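CRISPR system Cmr subunit Cmr6 (PDB 4W8V) serves as an RNA-binding subunit that, with Cmr1, caps the elongated type III-B Cmr complex, a crRNA-guided machine of CRISPR antiviral defence. Local coordinates at residues A[205-210]-A[216-221]. Numbering follows the deposited sequence.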
loop_
_atom_site.group_PDB
_atom_site.type_symbol
_atom_site.label_atom_id
_atom_site.label_comp_id
_atom_site.label_asym_id
_atom_site.label_seq_id
_atom_site.Cartn_x
_atom_site.Cartn_y
_atom_site.Cartn_z
ATOM N N VAL A 205 7.046 -6.433 8.450
ATOM C CA VAL A 205 5.783 -6.149 7.792
ATOM C C VAL A 205 4.775 -7.223 8.162
ATOM O O VAL A 205 5.080 -8.414 8.077
ATOM C CB VAL A 205 5.947 -6.113 6.263
ATOM C CG1 VAL A 205 4.597 -5.960 5.573
ATOM C CG2 VAL A 205 6.923 -5.000 5.845
ATOM N N ALA A 206 3.577 -6.823 8.576
ATOM C CA ALA A 206 2.618 -7.795 9.079
ATOM C C ALA A 206 1.168 -7.390 8.900
ATOM O O ALA A 206 0.833 -6.214 8.889
ATOM C CB ALA A 206 2.887 -8.055 10.561
ATOM N N VAL A 207 0.307 -8.395 8.803
ATOM C CA VAL A 207 -1.132 -8.195 8.814
ATOM C C VAL A 207 -1.758 -9.219 9.762
ATOM O O VAL A 207 -1.190 -10.268 9.981
ATOM C CB VAL A 207 -1.752 -8.330 7.400
ATOM C CG1 VAL A 207 -1.168 -7.286 6.455
ATOM C CG2 VAL A 207 -1.564 -9.732 6.841
ATOM N N GLY A 208 -2.926 -8.908 10.317
ATOM C CA GLY A 208 -3.566 -9.785 11.279
ATOM C C GLY A 208 -5.066 -9.926 11.110
ATOM O O GLY A 208 -5.729 -9.045 10.567
ATOM N N GLY A 209 -5.608 -11.042 11.584
ATOM C CA GLY A 209 -7.036 -11.281 11.515
ATOM C C GLY A 209 -7.404 -12.645 12.053
ATOM O O GLY A 209 -6.536 -13.480 12.283
ATOM N N ARG A 210 -8.695 -12.876 12.256
ATOM C CA ARG A 210 -9.159 -14.152 12.789
ATOM C C ARG A 210 -9.080 -15.235 11.729
ATOM O O ARG A 210 -8.598 -16.336 11.986
ATOM C CB ARG A 210 -10.594 -14.044 13.297
ATOM C CG ARG A 210 -10.828 -12.941 14.303
ATOM C CD ARG A 210 -12.103 -12.205 13.949
ATOM N NE ARG A 210 -12.641 -11.434 15.062
ATOM C CZ ARG A 210 -13.547 -11.897 15.915
ATOM N NH1 ARG A 210 -14.011 -13.136 15.789
ATOM N NH2 ARG A 210 -13.990 -11.123 16.896
ATOM N N GLU A 216 -3.812 -14.403 5.161
ATOM C CA GLU A 216 -2.669 -14.801 4.345
ATOM C C GLU A 216 -2.732 -14.198 2.951
ATOM O O GLU A 216 -1.714 -13.766 2.414
ATOM C CB GLU A 216 -2.574 -16.323 4.251
ATOM C CG GLU A 216 -1.854 -16.952 5.430
ATOM C CD GLU A 216 -1.831 -18.466 5.371
ATOM O OE1 GLU A 216 -2.656 -19.051 4.632
ATOM O OE2 GLU A 216 -0.987 -19.065 6.071
ATOM N N LYS A 217 -3.930 -14.184 2.373
ATOM C CA LYS A 217 -4.146 -13.579 1.072
ATOM C C LYS A 217 -3.783 -12.102 1.125
ATOM O O LYS A 217 -3.110 -11.586 0.232
ATOM C CB LYS A 217 -5.595 -13.758 0.632
ATOM C CG LYS A 217 -5.992 -15.202 0.430
ATOM C CD LYS A 217 -7.342 -15.307 -0.245
ATOM C CE LYS A 217 -7.802 -16.760 -0.328
ATOM N NZ LYS A 217 -9.142 -16.881 -0.970
ATOM N N ALA A 218 -4.219 -11.445 2.198
ATOM C CA ALA A 218 -3.928 -10.039 2.440
ATOM C C ALA A 218 -2.430 -9.786 2.425
ATOM O O ALA A 218 -1.945 -8.831 1.816
ATOM C CB ALA A 218 -4.531 -9.587 3.773
ATOM N N PHE A 219 -1.704 -10.664 3.090
ATOM C CA PHE A 219 -0.258 -10.566 3.177
ATOM C C PHE A 219 0.377 -10.664 1.795
ATOM O O PHE A 219 1.370 -10.003 1.501
ATOM C CB PHE A 219 0.289 -11.663 4.099
ATOM C CG PHE A 219 1.761 -11.548 4.357
ATOM C CD1 PHE A 219 2.256 -10.568 5.209
ATOM C CD2 PHE A 219 2.653 -12.398 3.734
ATOM C CE1 PHE A 219 3.613 -10.445 5.435
ATOM C CE2 PHE A 219 4.017 -12.292 3.965
ATOM C CZ PHE A 219 4.496 -11.313 4.817
ATOM N N SER A 220 -0.215 -11.491 0.946
ATOM C CA SER A 220 0.317 -11.730 -0.384
ATOM C C SER A 220 0.103 -10.502 -1.261
ATOM O O SER A 220 0.945 -10.148 -2.076
ATOM C CB SER A 220 -0.344 -12.962 -1.001
ATOM O OG SER A 220 0.214 -14.143 -0.466
ATOM N N LEU A 221 -1.027 -9.842 -1.064
ATOM C CA LEU A 221 -1.283 -8.601 -1.754
ATOM C C LEU A 221 -0.300 -7.528 -1.285
ATOM O O LEU A 221 0.207 -6.758 -2.086
ATOM C CB LEU A 221 -2.736 -8.164 -1.539
ATOM C CG LEU A 221 -3.772 -8.992 -2.305
ATOM C CD1 LEU A 221 -5.171 -8.527 -1.976
ATOM C CD2 LEU A 221 -3.510 -8.920 -3.814
#
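V207 and F219 meet where the last part of a strand lies against the helix that follows it, and the pair shows how a β-sheet and an α-helix can pack through a few apolar groups. One methyl of V207 does most of the touching. Its CG2, placed between the backbone N and the carbonyl carbon by a chi1 of -61°, points at the helix and comes to rest 3.8 Å from CB of F219. The same methyl lies 3.9 Å from the backbone N of F219 and 4.3 Å from CB of A218, so this one group rests on the helix where these two residues adjoin.

F219 answers in a different manner. With CG swung anti to its own backbone N (chi1 -174°), the ring reaches back to the strand and passes V207 at a slant, so that CG2 of V207 sits near the ring plane at an edge and not over a face. Elsewhere on the ring's edge, CE1 comes within 3.6 Å of the carbonyl O of V205, which also lies in the ring plane. The aromatic C-H edge, slightly positive, thus faces a backbone oxygen, an approach that is probably mildly favourable. No hydrogen bond links the two segments; the contact is van der Waals packing with a ring edge against a carbonyl oxygen, and its touching residues are buried.

The axes of 205-209 and 216-221 approach to 8.1 Å and run roughly antiparallel, at 153°: the chain reverses after the strand, and the helix packs back against it, within the RAMP-superfamily region of Cmr6. Strand 202-209 lies between strands 143-149 and 13-21 in the antiparallel sheet, and F219 also touches I15 of strand 13-21. Farther along helix 212-228, V222 packs on both V205 and V207, while K217 and L221 turn to F117 and helix 108-116.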